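Local coordinates for protein branched-chain-amino-acid aminotransferase (Pseudomonas sp. UW4, PDB 6JIF) that catalyses the pyridoxal-phosphate-dependent exchange of amino groups between branched-chain amino acids and 2-oxo acids, as a class IV aminotransferase, at residues B[249-259]-B[282-290]; B[180-188]-B[327-338]. All coordinates share one frame; numbering follows the deposited sequence.

Both contacts reach the same mixed sheet, their centres about 17 Å apart. Along the chain contact 1 is nested within the loop that contact 2 closes: strand 185-189 comes first, then strands 245-250, 255-258 and 284-287, and finally helix 332-346. That helix joins them. Its N-terminal part follows the loop 327-331 of contact 2, while Val333 packs on Ile249 and Met282 of contact 1 (Val333 CG1 to Met282 CE 3.8 Å) and Leu337 reaches the ring of Phe255. The helix thus packs on the strand pair of contact 1 at one place and on Leu182, ahead of strand 185-189, at another, in the part of the chain that also carries residues of the cofactor pocket.

Contact 1 of 2, residues B[249-259]-B[282-290]; sequences ITHDNKFVTPN and MEVVEGDVF
Val289 puts CG2 between Val256 CG1 and Pro258 CG, 3.9 Å from Val256 CG1, and with them forms an apolar cluster on the sheet face that carries Val256 and Val285. On that face Val256 and Val285 run side by side; with Val256 CG1 anti to the backbone N (chi1 -177°), its CG2 branch is the one that meets Val285 CB, at 4.0 Å. The other face carries Phe255, Val284 and Thr257. Here Val284 CG2 approaches Phe255 CB at 4.1 Å, and the bent end of Met282 brings CE near the same CB. Leu272 and Ile273 of helix 267-278 cover the Phe255 side chain. Thr257 CG2 lies along Glu286 CG, while its OG1 bonds to the carbonyl of Phe246.

The backbones are parallel, their short axes 4.7 Å apart at 18°. Five N-H...O bonds pass between them, beginning with Phe255 N to Glu283 O (2.9 Å, 169° at the hydrogen) and ending with a more bent one from Asn259 N to Gly287 O (3.1 Å). At the outer ends water takes over, linking Asn253 O to Glu283 N and Asn259 O to Asp288 OD1. Lys254 crosses Glu283 through its aliphatic part, CE lying 3.7 Å from Glu283 OE1, whereas its NZ makes a long salt bridge to Asp252. Parallel strands joined through helix 267-278 make this a beta-alpha-beta unit, and the Thr257 side chain is about 9 Å from the bound pyridoxal phosphate.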
loop_
_atom_site.group_PDB
_atom_site.type_symbol
_atom_site.label_atom_id
_atom_site.label_comp_id
_atom_site.label_asym_id
_atom_site.label_seq_id
_atom_site.Cartn_x
_atom_site.Cartn_y
_atom_site.Cartn_z
ATOM N N ILE B 249 -30.010 -8.917 3.036
ATOM C CA ILE B 249 -31.243 -8.966 3.821
ATOM C C ILE B 249 -31.840 -10.340 3.611
ATOM O O ILE B 249 -32.167 -10.676 2.475
ATOM C CB ILE B 249 -32.254 -7.899 3.367
ATOM C CG1 ILE B 249 -31.647 -6.505 3.403
ATOM C CG2 ILE B 249 -33.549 -8.022 4.214
ATOM C CD1 ILE B 249 -31.169 -6.055 4.797
ATOM N N THR B 250 -31.931 -11.156 4.656
ATOM C CA THR B 250 -32.421 -12.518 4.502
ATOM C C THR B 250 -33.927 -12.555 4.264
ATOM O O THR B 250 -34.652 -11.579 4.473
ATOM C CB THR B 250 -32.142 -13.370 5.732
ATOM O OG1 THR B 250 -32.890 -12.830 6.834
ATOM C CG2 THR B 250 -30.681 -13.359 6.026
ATOM N N HIS B 251 -34.412 -13.744 3.889
ATOM C CA HIS B 251 -35.850 -13.911 3.688
ATOM C C HIS B 251 -36.638 -13.660 4.958
ATOM O O HIS B 251 -37.775 -13.187 4.882
ATOM C CB HIS B 251 -36.129 -15.283 3.110
ATOM C CG HIS B 251 -35.617 -15.416 1.716
ATOM N ND1 HIS B 251 -36.299 -14.914 0.634
ATOM C CD2 HIS B 251 -34.466 -15.939 1.232
ATOM C CE1 HIS B 251 -35.593 -15.123 -0.461
ATOM N NE2 HIS B 251 -34.480 -15.758 -0.129
ATOM N N ASP B 252 -36.054 -13.928 6.135
ATOM C CA ASP B 252 -36.699 -13.552 7.386
ATOM C C ASP B 252 -36.210 -12.220 7.911
ATOM O O ASP B 252 -36.203 -12.010 9.127
ATOM C CB ASP B 252 -36.553 -14.625 8.465
ATOM C CG ASP B 252 -35.157 -15.146 8.616
ATOM O OD1 ASP B 252 -34.209 -14.632 7.986
ATOM O OD2 ASP B 252 -35.019 -16.121 9.387
ATOM N N ASN B 253 -35.738 -11.349 7.013
ATOM C CA ASN B 253 -35.555 -9.932 7.275
ATOM C C ASN B 253 -34.416 -9.631 8.238
ATOM O O ASN B 253 -34.428 -8.594 8.888
ATOM C CB ASN B 253 -36.838 -9.318 7.806
ATOM C CG ASN B 253 -37.923 -9.333 6.768
ATOM O OD1 ASN B 253 -37.789 -8.680 5.741
ATOM N ND2 ASN B 253 -38.990 -10.095 7.016
ATOM N N LYS B 254 -33.381 -10.444 8.255
ATOM C CA LYS B 254 -32.204 -10.125 9.060
ATOM C C LYS B 254 -31.213 -9.367 8.205
ATOM O O LYS B 254 -31.037 -9.692 7.022
ATOM C CB LYS B 254 -31.546 -11.405 9.590
ATOM C CG LYS B 254 -32.488 -12.234 10.426
ATOM C CD LYS B 254 -31.791 -13.412 11.042
ATOM C CE LYS B 254 -32.817 -14.266 11.816
ATOM N NZ LYS B 254 -32.217 -15.573 12.145
ATOM N N PHE B 255 -30.528 -8.383 8.823
ATOM C CA PHE B 255 -29.476 -7.608 8.166
ATOM C C PHE B 255 -28.175 -8.353 8.417
ATOM O O PHE B 255 -27.776 -8.516 9.577
ATOM C CB PHE B 255 -29.450 -6.195 8.734
ATOM C CG PHE B 255 -28.368 -5.289 8.173
ATOM C CD1 PHE B 255 -27.048 -5.368 8.667
ATOM C CD2 PHE B 255 -28.660 -4.341 7.189
ATOM C CE1 PHE B 255 -26.051 -4.503 8.182
ATOM C CE2 PHE B 255 -27.686 -3.485 6.691
ATOM C CZ PHE B 255 -26.365 -3.555 7.200
ATOM N N VAL B 256 -27.557 -8.895 7.354
ATOM C CA VAL B 256 -26.373 -9.758 7.509
ATOM C C VAL B 256 -25.164 -9.072 6.893
ATOM O O VAL B 256 -25.206 -8.610 5.753
ATOM C CB VAL B 256 -26.619 -11.136 6.879
ATOM C CG1 VAL B 256 -25.440 -12.027 7.094
ATOM C CG2 VAL B 256 -27.876 -11.747 7.498
ATOM N N THR B 257 -24.061 -9.026 7.639
ATOM C CA THR B 257 -22.867 -8.421 7.053
ATOM C C THR B 257 -21.616 -9.215 7.459
ATOM O O THR B 257 -21.575 -9.818 8.547
ATOM C CB THR B 257 -22.810 -6.921 7.454
ATOM O OG1 THR B 257 -21.793 -6.251 6.698
ATOM C CG2 THR B 257 -22.547 -6.763 8.965
ATOM N N PRO B 258 -20.599 -9.279 6.580
ATOM C CA PRO B 258 -19.399 -10.071 6.890
ATOM C C PRO B 258 -18.635 -9.601 8.107
ATOM O O PRO B 258 -18.573 -8.413 8.412
ATOM C CB PRO B 258 -18.520 -9.912 5.625
ATOM C CG PRO B 258 -19.568 -9.735 4.478
ATOM C CD PRO B 258 -20.607 -8.834 5.176
ATOM N N ASN B 259 -18.026 -10.574 8.786
ATOM C CA ASN B 259 -17.169 -10.329 9.938
ATOM C C ASN B 259 -15.913 -11.151 9.720
ATOM O O ASN B 259 -16.002 -12.366 9.531
ATOM C CB ASN B 259 -17.906 -10.762 11.209
ATOM C CG ASN B 259 -17.115 -10.503 12.462
ATOM O OD1 ASN B 259 -16.246 -9.666 12.482
ATOM N ND2 ASN B 259 -17.467 -11.189 13.521
ATOM N N MET B 282 -35.051 -4.459 13.622
ATOM C CA MET B 282 -34.454 -5.549 12.847
ATOM C C MET B 282 -33.393 -6.333 13.632
ATOM O O MET B 282 -32.736 -5.803 14.536
ATOM C CB MET B 282 -33.824 -5.019 11.557
ATOM C CG MET B 282 -34.848 -4.399 10.616
ATOM S SD MET B 282 -33.984 -3.634 9.220
ATOM C CE MET B 282 -33.470 -5.110 8.377
ATOM N N GLU B 283 -33.228 -7.611 13.267
ATOM C CA GLU B 283 -32.130 -8.460 13.756
ATOM C C GLU B 283 -30.905 -8.275 12.871
ATOM O O GLU B 283 -31.035 -8.118 11.653
ATOM C CB GLU B 283 -32.545 -9.936 13.769
ATOM C CG GLU B 283 -33.055 -10.442 15.098
ATOM C CD GLU B 283 -34.232 -11.386 14.982
ATOM O OE1 GLU B 283 -34.610 -11.765 13.839
ATOM O OE2 GLU B 283 -34.801 -11.744 16.043
ATOM N N VAL B 284 -29.720 -8.270 13.488
ATOM C CA VAL B 284 -28.455 -8.165 12.765
ATOM C C VAL B 284 -27.652 -9.425 12.994
ATOM O O VAL B 284 -27.620 -9.942 14.113
ATOM C CB VAL B 284 -27.665 -6.923 13.220
ATOM C CG1 VAL B 284 -26.225 -6.992 12.633
ATOM C CG2 VAL B 284 -28.363 -5.734 12.692
ATOM N N VAL B 285 -27.048 -9.942 11.926
ATOM C CA VAL B 285 -26.058 -11.019 11.997
ATOM C C VAL B 285 -24.740 -10.530 11.405
ATOM O O VAL B 285 -24.695 -10.100 10.248
ATOM C CB VAL B 285 -26.537 -12.267 11.237
ATOM C CG1 VAL B 285 -25.475 -13.330 11.338
ATOM C CG2 VAL B 285 -27.903 -12.757 11.763
ATOM N N GLU B 286 -23.657 -10.627 12.184
ATOM C CA GLU B 286 -22.308 -10.393 11.692
ATOM C C GLU B 286 -21.589 -11.730 11.636
ATOM O O GLU B 286 -21.340 -12.352 12.668
ATOM C CB GLU B 286 -21.562 -9.402 12.567
ATOM C CG GLU B 286 -22.214 -8.047 12.600
ATOM C CD GLU B 286 -21.412 -7.115 13.477
ATOM O OE1 GLU B 286 -20.196 -6.942 13.184
ATOM O OE2 GLU B 286 -21.973 -6.605 14.469
ATOM N N GLY B 287 -21.308 -12.208 10.437
ATOM C CA GLY B 287 -20.759 -13.553 10.392
ATOM C C GLY B 287 -20.226 -13.946 9.023
ATOM O O GLY B 287 -19.754 -13.080 8.289
ATOM N N ASP B 288 -20.302 -15.219 8.661
ATOM C CA ASP B 288 -19.758 -15.709 7.389
ATOM C C ASP B 288 -20.855 -15.639 6.337
ATOM O O ASP B 288 -21.950 -16.184 6.532
ATOM C CB ASP B 288 -19.280 -17.148 7.508
ATOM C CG ASP B 288 -18.025 -17.294 8.342
ATOM O OD1 ASP B 288 -17.283 -16.292 8.492
ATOM O OD2 ASP B 288 -17.757 -18.438 8.801
ATOM N N VAL B 289 -20.558 -14.979 5.227
ATOM C CA VAL B 289 -21.476 -14.811 4.102
ATOM C C VAL B 289 -20.905 -15.654 2.954
ATOM O O VAL B 289 -19.993 -15.235 2.235
ATOM C CB VAL B 289 -21.636 -13.331 3.727
ATOM C CG1 VAL B 289 -22.574 -13.165 2.514
ATOM C CG2 VAL B 289 -22.271 -12.443 4.935
ATOM N N PHE B 290 -21.425 -16.863 2.775
ATOM C CA PHE B 290 -20.878 -17.757 1.755
ATOM C C PHE B 290 -21.283 -17.374 0.333
ATOM O O PHE B 290 -22.458 -17.104 0.038
ATOM C CB PHE B 290 -21.306 -19.178 2.092
ATOM C CG PHE B 290 -20.581 -19.719 3.300
ATOM C CD1 PHE B 290 -19.244 -20.144 3.193
ATOM C CD2 PHE B 290 -21.207 -19.834 4.520
ATOM C CE1 PHE B 290 -18.554 -20.639 4.322
ATOM C CE2 PHE B 290 -20.525 -20.317 5.671
ATOM C CZ PHE B 290 -19.216 -20.733 5.560
HETATM O O HOH W 1 -35.188 -8.441 11.259
HETATM O O HOH W 2 -16.426 -13.940 7.294
#

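Contact 2 of 2, residues B[180-188]-B[327-338]; sequences GGLTPHNFQ and ETEVGPVTQKLY
Leu182 to Pro184 run in extended conformation past the loop 327-330, with the CA atoms of Thr183 and Val330 5.9 Å apart, and a side-chain hydrogen bond, from Asn186 to Glu327, joins the two at one end. The approach to strand 185-189, a strand of the mixed sheet of the class IV aminotransferase fold, packs at the surface against the loop that leads to Gly331, the N-cap of helix 332-346.

Leu182 lies over one face of the Tyr338 ring: CG sits 4.0 Å from the ring centroid and 5° off its normal, a CH-pi contact. Leu182 CD2 reaches toward Tyr338 CD1 and CE1, and Leu182 CD1 also touches Val330 CG1. Val330 turns CG2 to the backbone, 3.5 Å from Leu182 O, and this branch meets Pro184 CD as well. The Pro184 ring rests on the loop backbone, with CG 3.7 Å from Glu329 N. Two waters bridge the same strip, one joining Pro184 O to Glu327 O and the other Thr183 OG1 to Thr328 O.

The chain of Glu327 bends at chi2 (-84°), which carries the carboxylate to Asn186; the amide and carboxylate planes are 5° apart. Asn186 ND2 donates to the syn lone pair of Glu327 OE1 at 3.0 Å. With an alanine here the amide is gone, and the Glu327 carboxylate would probably lose this partner and be freer to turn. Beside that bond, Asn186 OD1 stands 2.6 Å from Glu327 OE2.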
loop_
_atom_site.group_PDB
_atom_site.type_symbol
_atom_site.label_atom_id
_atom_site.label_comp_id
_atom_site.label_asym_id
_atom_site.label_seq_id
_atom_site.Cartn_x
_atom_site.Cartn_y
_atom_site.Cartn_z
ATOM N N GLY B 180 -29.307 9.788 -10.651
ATOM C CA GLY B 180 -30.554 9.075 -10.866
ATOM C C GLY B 180 -31.209 8.556 -9.598
ATOM O O GLY B 180 -32.361 8.087 -9.649
ATOM N N GLY B 181 -30.518 8.653 -8.468
ATOM C CA GLY B 181 -30.979 8.160 -7.189
ATOM C C GLY B 181 -30.581 6.721 -6.936
ATOM O O GLY B 181 -29.573 6.248 -7.472
ATOM N N LEU B 182 -31.416 6.013 -6.171
ATOM C CA LEU B 182 -31.161 4.639 -5.750
ATOM C C LEU B 182 -31.635 3.712 -6.842
ATOM O O LEU B 182 -32.833 3.693 -7.170
ATOM C CB LEU B 182 -31.930 4.311 -4.486
ATOM C CG LEU B 182 -31.449 4.419 -3.075
ATOM C CD1 LEU B 182 -32.534 3.684 -2.315
ATOM C CD2 LEU B 182 -30.085 3.848 -2.813
ATOM N N THR B 183 -30.706 2.934 -7.375
ATOM C CA THR B 183 -31.015 2.021 -8.453
ATOM C C THR B 183 -30.117 0.827 -8.262
ATOM O O THR B 183 -29.075 0.957 -7.601
ATOM C CB THR B 183 -30.756 2.648 -9.830
ATOM O OG1 THR B 183 -31.393 1.844 -10.812
ATOM C CG2 THR B 183 -29.232 2.702 -10.099
ATOM N N PRO B 184 -30.507 -0.353 -8.737
ATOM C CA PRO B 184 -29.598 -1.511 -8.613
ATOM C C PRO B 184 -28.421 -1.472 -9.578
ATOM O O PRO B 184 -28.542 -1.081 -10.738
ATOM C CB PRO B 184 -30.483 -2.715 -8.962
ATOM C CG PRO B 184 -31.923 -2.187 -8.957
ATOM C CD PRO B 184 -31.844 -0.721 -9.247
ATOM N N HIS B 185 -27.293 -2.007 -9.115
ATOM C CA HIS B 185 -26.074 -2.104 -9.902
ATOM C C HIS B 185 -25.599 -3.528 -9.814
ATOM O O HIS B 185 -25.836 -4.184 -8.797
ATOM C CB HIS B 185 -24.948 -1.219 -9.336
ATOM C CG HIS B 185 -25.365 0.184 -9.180
ATOM N ND1 HIS B 185 -25.093 1.145 -10.120
ATOM C CD2 HIS B 185 -26.155 0.770 -8.255
ATOM C CE1 HIS B 185 -25.668 2.277 -9.769
ATOM N NE2 HIS B 185 -26.319 2.077 -8.638
ATOM N N ASN B 186 -24.906 -3.980 -10.863
ATOM C CA ASN B 186 -24.325 -5.328 -10.925
ATOM C C ASN B 186 -22.841 -5.280 -10.584
ATOM O O ASN B 186 -22.141 -4.347 -10.998
ATOM C CB ASN B 186 -24.507 -5.986 -12.295
ATOM C CG ASN B 186 -25.977 -6.168 -12.629
ATOM O OD1 ASN B 186 -26.806 -6.296 -11.744
ATOM N ND2 ASN B 186 -26.307 -6.170 -13.924
ATOM N N PHE B 187 -22.373 -6.302 -9.848
ATOM C CA PHE B 187 -20.957 -6.410 -9.455
ATOM C C PHE B 187 -20.448 -7.791 -9.822
ATOM O O PHE B 187 -21.246 -8.712 -10.023
ATOM C CB PHE B 187 -20.752 -6.153 -7.941
ATOM C CG PHE B 187 -21.169 -4.764 -7.483
ATOM C CD1 PHE B 187 -22.488 -4.462 -7.289
ATOM C CD2 PHE B 187 -20.200 -3.779 -7.258
ATOM C CE1 PHE B 187 -22.874 -3.173 -6.848
ATOM C CE2 PHE B 187 -20.560 -2.543 -6.839
ATOM C CZ PHE B 187 -21.929 -2.228 -6.636
ATOM N N GLN B 188 -19.114 -7.943 -9.916
ATOM C CA GLN B 188 -18.478 -9.187 -10.356
ATOM C C GLN B 188 -17.499 -9.711 -9.308
ATOM O O GLN B 188 -16.647 -8.962 -8.833
ATOM C CB GLN B 188 -17.709 -8.965 -11.644
ATOM C CG GLN B 188 -17.147 -10.248 -12.222
ATOM C CD GLN B 188 -16.334 -9.987 -13.438
ATOM O OE1 GLN B 188 -15.381 -9.208 -13.429
ATOM N NE2 GLN B 188 -16.721 -10.632 -14.539
ATOM N N GLU B 327 -33.321 -6.292 -11.246
ATOM C CA GLU B 327 -32.357 -5.461 -11.958
ATOM C C GLU B 327 -32.833 -4.021 -12.107
ATOM O O GLU B 327 -32.049 -3.172 -12.555
ATOM C CB GLU B 327 -32.081 -6.063 -13.341
ATOM C CG GLU B 327 -31.285 -7.372 -13.277
ATOM C CD GLU B 327 -29.801 -7.088 -13.173
ATOM O OE1 GLU B 327 -29.170 -7.013 -14.260
ATOM O OE2 GLU B 327 -29.283 -6.943 -12.024
ATOM N N THR B 328 -34.111 -3.733 -11.768
ATOM C CA THR B 328 -34.699 -2.440 -12.082
ATOM C C THR B 328 -35.273 -1.709 -10.874
ATOM O O THR B 328 -35.485 -0.493 -10.967
ATOM C CB THR B 328 -35.855 -2.607 -13.097
ATOM O OG1 THR B 328 -36.818 -3.476 -12.516
ATOM C CG2 THR B 328 -35.402 -3.268 -14.466
ATOM N N GLU B 329 -35.534 -2.397 -9.766
ATOM C CA GLU B 329 -36.208 -1.788 -8.634
ATOM C C GLU B 329 -35.445 -2.106 -7.355
ATOM O O GLU B 329 -35.017 -3.242 -7.146
ATOM C CB GLU B 329 -37.642 -2.299 -8.477
ATOM C CG GLU B 329 -38.498 -2.174 -9.745
ATOM C CD GLU B 329 -39.920 -1.985 -9.391
ATOM O OE1 GLU B 329 -40.381 -0.819 -9.408
ATOM O OE2 GLU B 329 -40.563 -3.003 -9.045
ATOM N N VAL B 330 -35.332 -1.121 -6.506
ATOM C CA VAL B 330 -34.682 -1.335 -5.207
ATOM C C VAL B 330 -35.696 -1.916 -4.238
ATOM O O VAL B 330 -36.865 -1.497 -4.204
ATOM C CB VAL B 330 -34.051 -0.046 -4.714
ATOM C CG1 VAL B 330 -33.418 -0.230 -3.295
ATOM C CG2 VAL B 330 -33.077 0.467 -5.755
ATOM N N GLY B 331 -35.258 -2.906 -3.474
ATOM C CA GLY B 331 -36.144 -3.609 -2.585
ATOM C C GLY B 331 -36.508 -2.728 -1.434
ATOM O O GLY B 331 -35.839 -1.718 -1.152
ATOM N N PRO B 332 -37.628 -3.062 -0.783
ATOM C CA PRO B 332 -38.212 -2.150 0.219
ATOM C C PRO B 332 -37.389 -2.020 1.489
ATOM O O PRO B 332 -37.429 -0.954 2.140
ATOM C CB PRO B 332 -39.582 -2.768 0.502
ATOM C CG PRO B 332 -39.403 -4.222 0.194
ATOM C CD PRO B 332 -38.456 -4.262 -0.992
ATOM N N VAL B 333 -36.708 -3.091 1.897
ATOM C CA VAL B 333 -35.919 -2.994 3.119
ATOM C C VAL B 333 -34.765 -2.038 2.899
ATOM O O VAL B 333 -34.456 -1.218 3.765
ATOM C CB VAL B 333 -35.428 -4.371 3.591
ATOM C CG1 VAL B 333 -34.531 -4.176 4.870
ATOM C CG2 VAL B 333 -36.618 -5.271 3.864
ATOM N N THR B 334 -34.079 -2.162 1.752
ATOM C CA THR B 334 -33.000 -1.248 1.408
ATOM C C THR B 334 -33.499 0.179 1.364
ATOM O O THR B 334 -32.829 1.093 1.862
ATOM C CB THR B 334 -32.377 -1.651 0.050
ATOM O OG1 THR B 334 -31.770 -2.947 0.167
ATOM C CG2 THR B 334 -31.291 -0.647 -0.395
ATOM N N GLN B 335 -34.702 0.383 0.816
ATOM C CA GLN B 335 -35.225 1.729 0.748
ATOM C C GLN B 335 -35.426 2.270 2.155
ATOM O O GLN B 335 -35.065 3.406 2.435
ATOM C CB GLN B 335 -36.534 1.772 -0.051
ATOM C CG GLN B 335 -36.231 1.568 -1.525
ATOM C CD GLN B 335 -37.355 1.938 -2.463
ATOM O OE1 GLN B 335 -38.188 1.099 -2.827
ATOM N NE2 GLN B 335 -37.379 3.196 -2.873
ATOM N N LYS B 336 -35.943 1.426 3.064
ATOM C CA LYS B 336 -36.213 1.860 4.436
ATOM C C LYS B 336 -34.916 2.204 5.171
ATOM O O LYS B 336 -34.849 3.226 5.872
ATOM C CB LYS B 336 -37.008 0.765 5.157
ATOM C CG LYS B 336 -37.374 1.073 6.610
ATOM C CD LYS B 336 -38.241 -0.053 7.243
ATOM C CE LYS B 336 -37.498 -1.419 7.282
ATOM N NZ LYS B 336 -38.299 -2.510 7.962
ATOM N N LEU B 337 -33.878 1.383 5.000
ATOM C CA LEU B 337 -32.565 1.679 5.577
ATOM C C LEU B 337 -31.995 2.979 5.020
ATOM O O LEU B 337 -31.420 3.784 5.740
ATOM C CB LEU B 337 -31.596 0.530 5.286
ATOM C CG LEU B 337 -31.841 -0.762 6.062
ATOM C CD1 LEU B 337 -31.101 -1.937 5.399
ATOM C CD2 LEU B 337 -31.364 -0.615 7.499
ATOM N N TYR B 338 -32.066 3.158 3.714
ATOM C CA TYR B 338 -31.557 4.394 3.140
ATOM C C TYR B 338 -32.325 5.612 3.674
ATOM O O TYR B 338 -31.727 6.648 4.002
ATOM C CB TYR B 338 -31.687 4.304 1.634
ATOM C CG TYR B 338 -31.230 5.522 0.920
ATOM C CD1 TYR B 338 -29.888 5.691 0.642
ATOM C CD2 TYR B 338 -32.150 6.489 0.490
ATOM C CE1 TYR B 338 -29.455 6.789 -0.036
ATOM C CE2 TYR B 338 -31.720 7.620 -0.194
ATOM C CZ TYR B 338 -30.371 7.757 -0.458
ATOM O OH TYR B 338 -29.912 8.877 -1.120
HETATM O O HOH W 3 -34.457 1.911 -9.910
HETATM O O HOH W 4 -29.160 -3.002 -12.781
#